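Local coordinates for protein catalase-3 (Neurospora crassa, PDB 4AJ9) that breaks down hydrogen peroxide to oxygen and water at a buried heme, and so probably protects cells from its toxic effects, at residues Val142-Asp147 and Pro152-Ser157; Ser175-Phe180 and Arg465-His470; Pro60-His65 and Glu324-Gln329. All blocks are in the same frame, centred on the assembly; numbering follows the deposited sequence.

The three contacts all lie in the buried interior and share no segment, yet their chemistry changes with their place in the fold. Interaction 1 is wholly apolar, a leucine of helix 151-158 against two phenylalanines beside the heme. Interaction 3, on the same heme, is polar and charged, with an arginine holding a propionate. Away from the heme, interaction 2 joins helix 174-182 to helix 454-468 through one indole-carboxylate bond. Direct contacts chain them together: Ser157 and Leu154 of interaction 1 touch Ser175 and Phe179 of interaction 2, and Ile155 CD1 packs on Val64 CG1 of interaction 3, whereas interactions 2 and 3 do not touch.

Interaction 1 of 3, residues Val142-Asp147 and Pro152-Ser157; sequences VFFIQD and PDLIHS. With HEM (protoporphyrin IX containing Fe), chain Y.
The ring of Phe143 has the heme on one face, where the vinyl carbon CAB of HEM lies toward the rim, 3.7 Å from Phe143 CG. Over the centre of the opposite face stands CD2 of Phe144, and CG1 of Ile145 lies in plane at the edge. Leu154, on the helix 152-157, comes to this ring obliquely, its CD2 methyl 3.6 Å from Phe143 CE2. The Phe144 ring takes the other methyl: Leu154 CD1 sits over one face, 4.1 Å from the ring centroid and 28° off the normal, a CH-pi contact. One leucine fork therefore serves two rings, and CD2 also reaches Phe144 CD2 at 3.7 Å.

The torsions place these groups. A chi1 of -156°, which sets CG beside the carbonyl carbon and opposite the backbone N, brings the ring end of Phe143 nearer the helix although its CB starts off to one side. Phe144 CB points toward the helix, and its side chain crosses that of Leu154 at about a right angle, so that CD1 comes over the ring face. Ile145 adds a looser touch, its CG2 4.4 Å from Leu154 CB.

The contact closes the short turn from the loop after strand 131-138 into helix 151-158, and sets that helix against the heme pocket to which Phe143 belongs. Phe179 of helix 174-182 also touches Ile145 and Leu154. Phe143 also lies close to Asn138, a predicted active-site residue. No hydrogen bond crosses between the segments, so their mutual fit rests on the shape of buried hydrocarbon, with the vinyl-bearing part of the heme as another apolar surface.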
loop_
_atom_site.group_PDB
_atom_site.type_symbol
_atom_site.label_atom_id
_atom_site.label_comp_id
_atom_site.label_asym_id
_atom_site.label_seq_id
_atom_site.Cartn_x
_atom_site.Cartn_y
_atom_site.Cartn_z
ATOM N N VAL C 142 4.623 28.999 20.062
ATOM C CA VAL C 142 3.174 29.010 19.946
ATOM C C VAL C 142 2.760 28.508 18.567
ATOM O O VAL C 142 3.495 28.650 17.597
ATOM C CB VAL C 142 2.593 30.429 20.164
ATOM C CG1 VAL C 142 2.826 30.887 21.606
ATOM C CG2 VAL C 142 3.203 31.413 19.155
ATOM N N PHE C 143 1.576 27.927 18.477
ATOM C CA PHE C 143 1.101 27.450 17.192
ATOM C C PHE C 143 -0.079 28.269 16.660
ATOM O O PHE C 143 -0.691 29.019 17.407
ATOM C CB PHE C 143 0.766 25.968 17.249
ATOM C CG PHE C 143 0.824 25.303 15.904
ATOM C CD1 PHE C 143 2.045 25.064 15.295
ATOM C CD2 PHE C 143 -0.331 24.966 15.235
ATOM C CE1 PHE C 143 2.108 24.467 14.049
ATOM C CE2 PHE C 143 -0.279 24.378 13.986
ATOM C CZ PHE C 143 0.942 24.131 13.387
ATOM N N PHE C 144 -0.395 28.106 15.374
ATOM C CA PHE C 144 -1.377 28.956 14.685
ATOM C C PHE C 144 -2.815 28.806 15.155
ATOM O O PHE C 144 -3.604 29.755 15.076
ATOM C CB PHE C 144 -1.398 28.667 13.178
ATOM C CG PHE C 144 -0.131 29.026 12.456
ATOM C CD1 PHE C 144 0.119 30.337 12.059
ATOM C CD2 PHE C 144 0.789 28.049 12.133
ATOM C CE1 PHE C 144 1.281 30.659 11.361
ATOM C CE2 PHE C 144 1.955 28.363 11.437
ATOM C CZ PHE C 144 2.198 29.663 11.050
ATOM N N ILE C 145 -3.178 27.611 15.591
ATOM C CA ILE C 145 -4.586 27.303 15.799
ATOM C C ILE C 145 -4.771 26.628 17.136
ATOM O O ILE C 145 -3.817 26.114 17.702
ATOM C CB ILE C 145 -5.139 26.394 14.692
ATOM C CG1 ILE C 145 -4.254 25.148 14.566
ATOM C CG2 ILE C 145 -5.200 27.158 13.352
ATOM C CD1 ILE C 145 -4.801 24.079 13.681
ATOM N N GLN C 146 -6.005 26.639 17.629
ATOM C CA GLN C 146 -6.296 26.234 19.005
ATOM C C GLN C 146 -6.997 24.881 19.087
ATOM O O GLN C 146 -7.230 24.363 20.164
ATOM C CB GLN C 146 -7.160 27.299 19.691
ATOM C CG GLN C 146 -6.541 28.688 19.679
ATOM C CD GLN C 146 -7.415 29.730 20.344
ATOM O OE1 GLN C 146 -8.570 29.924 19.959
ATOM N NE2 GLN C 146 -6.866 30.412 21.347
ATOM N N ASP C 147 -7.334 24.313 17.940
ATOM C CA ASP C 147 -8.019 23.031 17.929
ATOM C C ASP C 147 -7.498 22.212 16.742
ATOM O O ASP C 147 -7.472 22.694 15.618
ATOM C CB ASP C 147 -9.532 23.258 17.842
ATOM C CG ASP C 147 -10.344 21.980 18.047
ATOM O OD1 ASP C 147 -9.984 20.922 17.468
ATOM O OD2 ASP C 147 -11.354 22.040 18.791
ATOM N N PRO C 152 -5.962 20.719 8.942
ATOM C CA PRO C 152 -5.990 20.607 7.479
ATOM C C PRO C 152 -6.350 21.930 6.829
ATOM O O PRO C 152 -5.917 22.206 5.711
ATOM C CB PRO C 152 -7.102 19.585 7.225
ATOM C CG PRO C 152 -7.109 18.737 8.448
ATOM C CD PRO C 152 -6.832 19.722 9.585
ATOM N N ASP C 153 -7.121 22.749 7.530
ATOM C CA ASP C 153 -7.423 24.093 7.040
ATOM C C ASP C 153 -6.195 25.000 6.972
ATOM O O ASP C 153 -5.893 25.568 5.925
ATOM C CB ASP C 153 -8.515 24.742 7.895
ATOM C CG ASP C 153 -9.814 23.964 7.850
ATOM O OD1 ASP C 153 -10.411 23.884 6.757
ATOM O OD2 ASP C 153 -10.228 23.430 8.900
ATOM N N LEU C 154 -5.512 25.154 8.096
ATOM C CA LEU C 154 -4.247 25.887 8.131
ATOM C C LEU C 154 -3.275 25.405 7.058
ATOM O O LEU C 154 -2.758 26.189 6.259
ATOM C CB LEU C 154 -3.588 25.721 9.502
ATOM C CG LEU C 154 -2.099 26.072 9.560
ATOM C CD1 LEU C 154 -1.893 27.601 9.520
ATOM C CD2 LEU C 154 -1.454 25.459 10.801
ATOM N N ILE C 155 -3.006 24.107 7.058
ATOM C CA ILE C 155 -1.997 23.556 6.160
ATOM C C ILE C 155 -2.376 23.747 4.686
ATOM O O ILE C 155 -1.544 24.179 3.869
ATOM C CB ILE C 155 -1.743 22.087 6.467
ATOM C CG1 ILE C 155 -1.201 21.938 7.897
ATOM C CG2 ILE C 155 -0.778 21.499 5.437
ATOM C CD1 ILE C 155 0.065 22.777 8.169
ATOM N N HIS C 156 -3.625 23.436 4.340
ATOM C CA HIS C 156 -4.101 23.669 2.978
ATOM C C HIS C 156 -3.893 25.121 2.525
ATOM O O HIS C 156 -3.502 25.372 1.387
ATOM C CB HIS C 156 -5.588 23.333 2.847
ATOM C CG HIS C 156 -5.871 21.869 2.735
ATOM N ND1 HIS C 156 -7.131 21.373 2.474
ATOM C CD2 HIS C 156 -5.061 20.793 2.865
ATOM C CE1 HIS C 156 -7.082 20.052 2.439
ATOM N NE2 HIS C 156 -5.840 19.674 2.686
ATOM N N SER C 157 -4.160 26.069 3.421
ATOM C CA SER C 157 -4.104 27.480 3.061
ATOM C C SER C 157 -2.664 27.934 2.837
ATOM O O SER C 157 -2.396 28.797 1.989
ATOM C CB SER C 157 -4.764 28.351 4.149
ATOM O OG SER C 157 -3.868 28.625 5.225
HETATM C CHA HEM Y . 4.921 16.431 11.505
HETATM C CHB HEM Y . 5.508 19.731 15.035
HETATM C CHC HEM Y . 0.720 20.463 15.088
HETATM C CHD HEM Y . 0.095 16.592 12.244
HETATM C C1A HEM Y . 5.514 17.286 12.417
HETATM C C2A HEM Y . 6.944 17.449 12.655
HETATM C C3A HEM Y . 7.099 18.373 13.620
HETATM C C4A HEM Y . 5.781 18.808 14.040
HETATM C CMA HEM Y . 8.428 18.891 14.220
HETATM C CAA HEM Y . 8.070 16.717 11.877
HETATM C CBA HEM Y . 8.616 15.524 12.656
HETATM C CGA HEM Y . 9.768 14.940 11.882
HETATM O O1A HEM Y . 9.617 13.831 11.315
HETATM O O2A HEM Y . 10.845 15.592 11.822
HETATM C C1B HEM Y . 4.253 20.177 15.400
HETATM C C2B HEM Y . 3.954 21.064 16.511
HETATM C C3B HEM Y . 2.631 21.288 16.517
HETATM C C4B HEM Y . 2.054 20.526 15.427
HETATM C CMB HEM Y . 5.043 21.627 17.454
HETATM C CAB HEM Y . 1.787 22.128 17.506
HETATM C CBB HEM Y . 2.212 22.338 18.758
HETATM C C1C HEM Y . 0.144 19.427 14.393
HETATM C C2C HEM Y . -1.269 19.077 14.390
HETATM C C3C HEM Y . -1.419 18.022 13.584
HETATM C C4C HEM Y . -0.119 17.643 13.092
HETATM C CMC HEM Y . -2.380 19.835 15.140
HETATM C CAC HEM Y . -2.696 17.233 13.266
HETATM C CBC HEM Y . -3.638 17.113 14.203
HETATM C C1D HEM Y . 1.311 16.196 11.769
HETATM C C2D HEM Y . 1.502 15.089 10.868
HETATM C C3D HEM Y . 3.005 15.040 10.636
HETATM C C4D HEM Y . 3.570 16.113 11.424
HETATM C CMD HEM Y . 0.403 14.175 10.286
HETATM C CAD HEM Y . 3.767 14.035 9.758
HETATM C CBD HEM Y . 4.280 12.938 10.685
HETATM C CGD HEM Y . 4.933 11.855 9.868
HETATM O O1D HEM Y . 5.754 11.099 10.441
HETATM O O2D HEM Y . 4.655 11.774 8.644
HETATM N NA HEM Y . 4.844 18.127 13.283
HETATM N NB HEM Y . 3.072 19.871 14.773
HETATM N NC HEM Y . 0.812 18.526 13.592
HETATM N ND HEM Y . 2.537 16.770 12.079
HETATM FE FE HEM Y . 2.845 18.271 13.520
#

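Interaction 2 of 3, residues Ser175-Phe180 and Arg465-His470; sequences SAWDFF and RFEASH
Two helices from different parts of the chain, helix 174-182 of the catalase region and helix 454-468 of the catalase-related immune-responsive region, meet through Trp177 and Glu467. The indole N-H of Trp177 donates a hydrogen bond to a carboxylate oxygen: NE1 lies 3.2 Å from Glu467 OE1, with an N-H...O angle of 155°. The acceptor is almost exactly in the indole plane and offers its anti lone pair, the one facing away from the other oxygen, while ring and carboxylate planes stand 54° apart. Beside the polar bond, the aliphatic root of the glutamate presses on the benzo part of the indole, Glu467 CB being 3.4 Å from Trp177 CZ2.

This pairing joins the two regions across 284 intervening residues, in a buried setting away from the heme sites. A bend at chi2 (-121°) turns the glutamate chain so that OE1 meets the indole nitrogen. The same oxygen is also hydrogen-bonded to Thr171 OG1, outside the two segments, so two partners grip it. Toward the rim of one indole face comes Phe180 CD2, and the carbonyl carbon C of Glu467 lies over the other, also near the rim. Leu190 of helix 187-193 packs on Trp177 as well.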
loop_
_atom_site.group_PDB
_atom_site.type_symbol
_atom_site.label_atom_id
_atom_site.label_comp_id
_atom_site.label_asym_id
_atom_site.label_seq_id
_atom_site.Cartn_x
_atom_site.Cartn_y
_atom_site.Cartn_z
ATOM N N SER C 175 -4.104 32.673 -0.337
ATOM C CA SER C 175 -4.860 31.765 0.510
ATOM C C SER C 175 -4.323 31.771 1.937
ATOM O O SER C 175 -5.089 31.667 2.899
ATOM C CB SER C 175 -4.865 30.347 -0.069
ATOM O OG SER C 175 -3.559 29.826 -0.191
ATOM N N ALA C 176 -3.005 31.897 2.069
ATOM C CA ALA C 176 -2.369 31.845 3.383
ATOM C C ALA C 176 -2.832 33.029 4.223
ATOM O O ALA C 176 -3.243 32.884 5.380
ATOM C CB ALA C 176 -0.862 31.858 3.249
ATOM N N TRP C 177 -2.740 34.212 3.634
ATOM C CA TRP C 177 -3.083 35.444 4.342
ATOM C C TRP C 177 -4.593 35.639 4.509
ATOM O O TRP C 177 -5.032 36.292 5.458
ATOM C CB TRP C 177 -2.404 36.642 3.671
ATOM C CG TRP C 177 -0.945 36.637 3.947
ATOM C CD1 TRP C 177 0.018 35.881 3.317
ATOM C CD2 TRP C 177 -0.271 37.372 4.973
ATOM N NE1 TRP C 177 1.252 36.121 3.887
ATOM C CE2 TRP C 177 1.100 37.035 4.900
ATOM C CE3 TRP C 177 -0.691 38.296 5.940
ATOM C CZ2 TRP C 177 2.048 37.591 5.754
ATOM C CZ3 TRP C 177 0.254 38.846 6.786
ATOM C CH2 TRP C 177 1.607 38.500 6.681
ATOM N N ASP C 178 -5.377 35.060 3.597
ATOM C CA ASP C 178 -6.825 34.925 3.789
ATOM C C ASP C 178 -7.076 34.146 5.081
ATOM O O ASP C 178 -7.866 34.568 5.922
ATOM C CB ASP C 178 -7.458 34.203 2.585
ATOM C CG ASP C 178 -8.965 33.991 2.725
ATOM O OD1 ASP C 178 -9.618 34.684 3.527
ATOM O OD2 ASP C 178 -9.510 33.120 2.005
ATOM N N PHE C 179 -6.391 33.015 5.243
ATOM C CA PHE C 179 -6.559 32.211 6.452
ATOM C C PHE C 179 -6.094 32.928 7.723
ATOM O O PHE C 179 -6.783 32.899 8.735
ATOM C CB PHE C 179 -5.855 30.852 6.346
ATOM C CG PHE C 179 -6.081 29.971 7.549
ATOM C CD1 PHE C 179 -7.241 29.219 7.661
ATOM C CD2 PHE C 179 -5.148 29.915 8.574
ATOM C CE1 PHE C 179 -7.472 28.411 8.775
ATOM C CE2 PHE C 179 -5.365 29.109 9.693
ATOM C CZ PHE C 179 -6.534 28.355 9.790
ATOM N N PHE C 180 -4.932 33.571 7.663
ATOM C CA PHE C 180 -4.378 34.262 8.826
ATOM C C PHE C 180 -5.331 35.337 9.321
ATOM O O PHE C 180 -5.442 35.589 10.521
ATOM C CB PHE C 180 -3.039 34.915 8.467
ATOM C CG PHE C 180 -1.952 33.936 8.114
ATOM C CD1 PHE C 180 -1.955 32.651 8.639
ATOM C CD2 PHE C 180 -0.923 34.307 7.265
ATOM C CE1 PHE C 180 -0.939 31.756 8.330
ATOM C CE2 PHE C 180 0.082 33.408 6.938
ATOM C CZ PHE C 180 0.072 32.133 7.478
ATOM N N ARG C 465 5.318 43.243 4.949
ATOM C CA ARG C 465 5.208 44.036 3.718
ATOM C C ARG C 465 5.516 43.188 2.484
ATOM O O ARG C 465 4.789 43.224 1.490
ATOM C CB ARG C 465 6.178 45.231 3.743
ATOM C CG ARG C 465 5.787 46.362 4.682
ATOM C CD ARG C 465 6.945 47.381 4.808
ATOM N NE ARG C 465 6.529 48.646 5.412
ATOM C CZ ARG C 465 7.366 49.596 5.827
ATOM N NH1 ARG C 465 8.683 49.427 5.737
ATOM N NH2 ARG C 465 6.882 50.719 6.347
ATOM N N PHE C 466 6.614 42.443 2.534
ATOM C CA PHE C 466 7.003 41.623 1.385
ATOM C C PHE C 466 5.880 40.629 1.056
ATOM O O PHE C 466 5.362 40.606 -0.063
ATOM C CB PHE C 466 8.329 40.901 1.664
ATOM C CG PHE C 466 8.680 39.842 0.647
ATOM C CD1 PHE C 466 8.222 38.541 0.800
ATOM C CD2 PHE C 466 9.481 40.145 -0.454
ATOM C CE1 PHE C 466 8.538 37.553 -0.130
ATOM C CE2 PHE C 466 9.807 39.162 -1.394
ATOM C CZ PHE C 466 9.337 37.861 -1.229
ATOM N N GLU C 467 5.496 39.835 2.055
ATOM C CA GLU C 467 4.478 38.790 1.898
ATOM C C GLU C 467 3.112 39.302 1.461
ATOM O O GLU C 467 2.523 38.787 0.513
ATOM C CB GLU C 467 4.331 37.988 3.199
ATOM C CG GLU C 467 5.615 37.271 3.612
ATOM C CD GLU C 467 5.449 35.768 3.717
ATOM O OE1 GLU C 467 4.292 35.290 3.760
ATOM O OE2 GLU C 467 6.481 35.062 3.764
ATOM N N ALA C 468 2.598 40.304 2.165
ATOM C CA ALA C 468 1.258 40.800 1.908
ATOM C C ALA C 468 1.131 41.453 0.526
ATOM O O ALA C 468 0.059 41.445 -0.081
ATOM C CB ALA C 468 0.837 41.772 3.011
ATOM N N SER C 469 2.230 42.010 0.037
ATOM C CA SER C 469 2.257 42.627 -1.277
ATOM C C SER C 469 2.124 41.584 -2.387
ATOM O O SER C 469 1.917 41.941 -3.546
ATOM C CB SER C 469 3.527 43.460 -1.467
ATOM O OG SER C 469 4.616 42.653 -1.872
ATOM N N HIS C 470 2.226 40.301 -2.031
ATOM C CA HIS C 470 1.983 39.223 -2.998
ATOM C C HIS C 470 0.505 38.864 -3.107
ATOM O O HIS C 470 0.104 38.142 -4.024
ATOM C CB HIS C 470 2.775 37.960 -2.641
ATOM C CG HIS C 470 4.245 38.071 -2.897
ATOM N ND1 HIS C 470 5.101 38.717 -2.033
ATOM C CD2 HIS C 470 5.009 37.618 -3.918
ATOM C CE1 HIS C 470 6.333 38.655 -2.509
ATOM N NE2 HIS C 470 6.304 37.996 -3.652
#

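Interaction 3 of 3, residues Pro60-His65 and Glu324-Gln329; sequences PERVVH and EQISFQ. With HEM (protoporphyrin IX containing Fe), chain Y.
A buried polar contact, built round one arginine, joins the loop before strand 68-77 to the loop after helix 319-324 at the propionate side of the heme. Arg62 NE donates to the propionate oxygen O1A of HEM, 2.8 Å away at 161°, with the oxygen at the guanidinium edge and near its plane. From CG to NE the arginine chain is extended, which carries the group out to this carboxylate. NH1 and NH2 both turn to the main-chain oxygen of Glu324, NH1 at 3.0 Å, in weak, bent bonds; NH2 is also hydrogen-bonded to the carbonyl oxygen of Thr323. A long salt bridge of 3.6 Å runs from Arg62 NH1 to Glu324 OE2, the guanidinium and carboxylate planes 81° apart. A water 2.8 Å from Glu324 OE2 accepts from Arg62 N and NH1.

The ring of His65, a predicted active-site residue, lies flat over the porphyrin, HEM C3A above its centre. Phe328 turns its edge to the propionate, CD2 3.3 Å from HEM O1A. A leucine in place of Arg62 would probably leave the propionate without this charge partner and the Glu324 carbonyl without these two donors. The arginine bonds propionate and segment 324-329 at once, and both carboxylates are likely to stabilise its buried positive charge.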
loop_
_atom_site.group_PDB
_atom_site.type_symbol
_atom_site.label_atom_id
_atom_site.label_comp_id
_atom_site.label_asym_id
_atom_site.label_seq_id
_atom_site.Cartn_x
_atom_site.Cartn_y
_atom_site.Cartn_z
ATOM N N PRO C 60 5.870 8.064 0.384
ATOM C CA PRO C 60 5.291 9.409 0.486
ATOM C C PRO C 60 6.124 10.298 1.408
ATOM O O PRO C 60 6.587 9.821 2.438
ATOM C CB PRO C 60 3.931 9.147 1.148
ATOM C CG PRO C 60 3.595 7.714 0.728
ATOM C CD PRO C 60 4.926 7.014 0.795
ATOM N N GLU C 61 6.317 11.565 1.044
ATOM C CA GLU C 61 6.914 12.499 1.979
ATOM C C GLU C 61 5.948 12.750 3.135
ATOM O O GLU C 61 4.750 12.457 3.050
ATOM C CB GLU C 61 7.282 13.819 1.298
ATOM C CG GLU C 61 6.095 14.627 0.778
ATOM C CD GLU C 61 6.539 15.879 0.005
ATOM O OE1 GLU C 61 7.635 15.865 -0.604
ATOM O OE2 GLU C 61 5.790 16.876 -0.003
ATOM N N ARG C 62 6.479 13.290 4.225
ATOM C CA ARG C 62 5.648 13.691 5.353
ATOM C C ARG C 62 4.653 14.734 4.887
ATOM O O ARG C 62 5.004 15.603 4.093
ATOM C CB ARG C 62 6.521 14.278 6.463
ATOM C CG ARG C 62 7.558 13.327 7.033
ATOM C CD ARG C 62 8.646 14.099 7.811
ATOM N NE ARG C 62 9.480 13.206 8.614
ATOM C CZ ARG C 62 10.339 12.316 8.121
ATOM N NH1 ARG C 62 10.507 12.186 6.807
ATOM N NH2 ARG C 62 11.034 11.550 8.952
ATOM N N VAL C 63 3.427 14.675 5.407
ATOM C CA VAL C 63 2.357 15.565 4.940
ATOM C C VAL C 63 2.659 17.024 5.298
ATOM O O VAL C 63 2.232 17.942 4.599
ATOM C CB VAL C 63 0.970 15.109 5.469
ATOM C CG1 VAL C 63 0.885 15.263 6.986
ATOM C CG2 VAL C 63 -0.173 15.860 4.769
ATOM N N VAL C 64 3.384 17.216 6.402
ATOM C CA VAL C 64 3.985 18.495 6.767
ATOM C C VAL C 64 5.410 18.209 7.217
ATOM O O VAL C 64 5.737 17.063 7.525
ATOM C CB VAL C 64 3.202 19.227 7.887
ATOM C CG1 VAL C 64 1.868 19.769 7.334
ATOM C CG2 VAL C 64 2.965 18.319 9.086
ATOM N N HIS C 65 6.263 19.233 7.227
ATOM C CA HIS C 65 7.677 19.059 7.584
ATOM C C HIS C 65 8.409 18.054 6.674
ATOM O O HIS C 65 9.331 17.367 7.120
ATOM C CB HIS C 65 7.830 18.598 9.040
ATOM C CG HIS C 65 7.282 19.554 10.060
ATOM N ND1 HIS C 65 8.091 20.341 10.853
ATOM C CD2 HIS C 65 6.007 19.819 10.441
ATOM C CE1 HIS C 65 7.341 21.061 11.669
ATOM N NE2 HIS C 65 6.073 20.757 11.445
ATOM N N GLU C 324 14.773 9.838 6.832
ATOM C CA GLU C 324 13.492 9.834 6.117
ATOM C C GLU C 324 12.454 8.910 6.766
ATOM O O GLU C 324 11.277 9.268 6.876
ATOM C CB GLU C 324 13.669 9.457 4.639
ATOM C CG GLU C 324 12.393 9.643 3.810
ATOM C CD GLU C 324 11.994 11.110 3.658
ATOM O OE1 GLU C 324 12.864 11.983 3.880
ATOM O OE2 GLU C 324 10.821 11.389 3.303
ATOM N N GLN C 325 12.892 7.728 7.197
ATOM C CA GLN C 325 11.985 6.734 7.750
ATOM C C GLN C 325 11.573 6.965 9.208
ATOM O O GLN C 325 10.555 6.452 9.633
ATOM C CB GLN C 325 12.544 5.314 7.596
ATOM C CG GLN C 325 12.497 4.781 6.166
ATOM C CD GLN C 325 12.681 3.264 6.078
ATOM O OE1 GLN C 325 11.909 2.574 5.408
ATOM N NE2 GLN C 325 13.716 2.749 6.727
ATOM N N ILE C 326 12.349 7.713 9.983
ATOM C CA ILE C 326 11.975 7.897 11.385
ATOM C C ILE C 326 10.566 8.505 11.513
ATOM O O ILE C 326 10.209 9.425 10.781
ATOM C CB ILE C 326 13.010 8.709 12.195
ATOM C CG1 ILE C 326 12.778 8.490 13.699
ATOM C CG2 ILE C 326 12.988 10.189 11.776
ATOM C CD1 ILE C 326 13.876 9.095 14.624
ATOM N N SER C 327 9.781 7.963 12.441
ATOM C CA SER C 327 8.366 8.306 12.582
ATOM C C SER C 327 8.110 8.853 13.979
ATOM O O SER C 327 7.946 8.069 14.927
ATOM C CB SER C 327 7.513 7.041 12.403
ATOM O OG SER C 327 7.656 6.488 11.105
ATOM N N PHE C 328 8.073 10.177 14.120
ATOM C CA PHE C 328 7.843 10.794 15.430
ATOM C C PHE C 328 6.359 10.777 15.772
ATOM O O PHE C 328 5.514 10.757 14.877
ATOM C CB PHE C 328 8.345 12.241 15.454
ATOM C CG PHE C 328 9.849 12.375 15.434
ATOM C CD1 PHE C 328 10.583 12.321 16.619
ATOM C CD2 PHE C 328 10.522 12.597 14.243
ATOM C CE1 PHE C 328 11.960 12.458 16.597
ATOM C CE2 PHE C 328 11.905 12.730 14.226
ATOM C CZ PHE C 328 12.613 12.663 15.406
ATOM N N GLN C 329 6.055 10.786 17.069
ATOM C CA GLN C 329 4.675 10.858 17.555
ATOM C C GLN C 329 4.627 11.511 18.938
ATOM O O GLN C 329 5.339 11.085 19.850
ATOM C CB GLN C 329 4.069 9.467 17.717
ATOM C CG GLN C 329 3.860 8.636 16.457
ATOM C CD GLN C 329 3.091 7.366 16.793
ATOM O OE1 GLN C 329 2.081 7.420 17.484
ATOM N NE2 GLN C 329 3.586 6.219 16.338
HETATM C CHA HEM Y . 4.921 16.431 11.505
HETATM C CHB HEM Y . 5.508 19.731 15.035
HETATM C CHC HEM Y . 0.720 20.463 15.088
HETATM C CHD HEM Y . 0.095 16.592 12.244
HETATM C C1A HEM Y . 5.514 17.286 12.417
HETATM C C2A HEM Y . 6.944 17.449 12.655
HETATM C C3A HEM Y . 7.099 18.373 13.620
HETATM C C4A HEM Y . 5.781 18.808 14.040
HETATM C CMA HEM Y . 8.428 18.891 14.220
HETATM C CAA HEM Y . 8.070 16.717 11.877
HETATM C CBA HEM Y . 8.616 15.524 12.656
HETATM C CGA HEM Y . 9.768 14.940 11.882
HETATM O O1A HEM Y . 9.617 13.831 11.315
HETATM O O2A HEM Y . 10.845 15.592 11.822
HETATM C C1B HEM Y . 4.253 20.177 15.400
HETATM C C2B HEM Y . 3.954 21.064 16.511
HETATM C C3B HEM Y . 2.631 21.288 16.517
HETATM C C4B HEM Y . 2.054 20.526 15.427
HETATM C CMB HEM Y . 5.043 21.627 17.454
HETATM C CAB HEM Y . 1.787 22.128 17.506
HETATM C CBB HEM Y . 2.212 22.338 18.758
HETATM C C1C HEM Y . 0.144 19.427 14.393
HETATM C C2C HEM Y . -1.269 19.077 14.390
HETATM C C3C HEM Y . -1.419 18.022 13.584
HETATM C C4C HEM Y . -0.119 17.643 13.092
HETATM C CMC HEM Y . -2.380 19.835 15.140
HETATM C CAC HEM Y . -2.696 17.233 13.266
HETATM C CBC HEM Y . -3.638 17.113 14.203
HETATM C C1D HEM Y . 1.311 16.196 11.769
HETATM C C2D HEM Y . 1.502 15.089 10.868
HETATM C C3D HEM Y . 3.005 15.040 10.636
HETATM C C4D HEM Y . 3.570 16.113 11.424
HETATM C CMD HEM Y . 0.403 14.175 10.286
HETATM C CAD HEM Y . 3.767 14.035 9.758
HETATM C CBD HEM Y . 4.280 12.938 10.685
HETATM C CGD HEM Y . 4.933 11.855 9.868
HETATM O O1D HEM Y . 5.754 11.099 10.441
HETATM O O2D HEM Y . 4.655 11.774 8.644
HETATM N NA HEM Y . 4.844 18.127 13.283
HETATM N NB HEM Y . 3.072 19.871 14.773
HETATM N NC HEM Y . 0.812 18.526 13.592
HETATM N ND HEM Y . 2.537 16.770 12.079
HETATM FE FE HEM Y . 2.845 18.271 13.520
HETATM O O HOH W 1 8.789 9.956 4.233
HETATM O O HOH W 2 9.650 13.741 4.291
#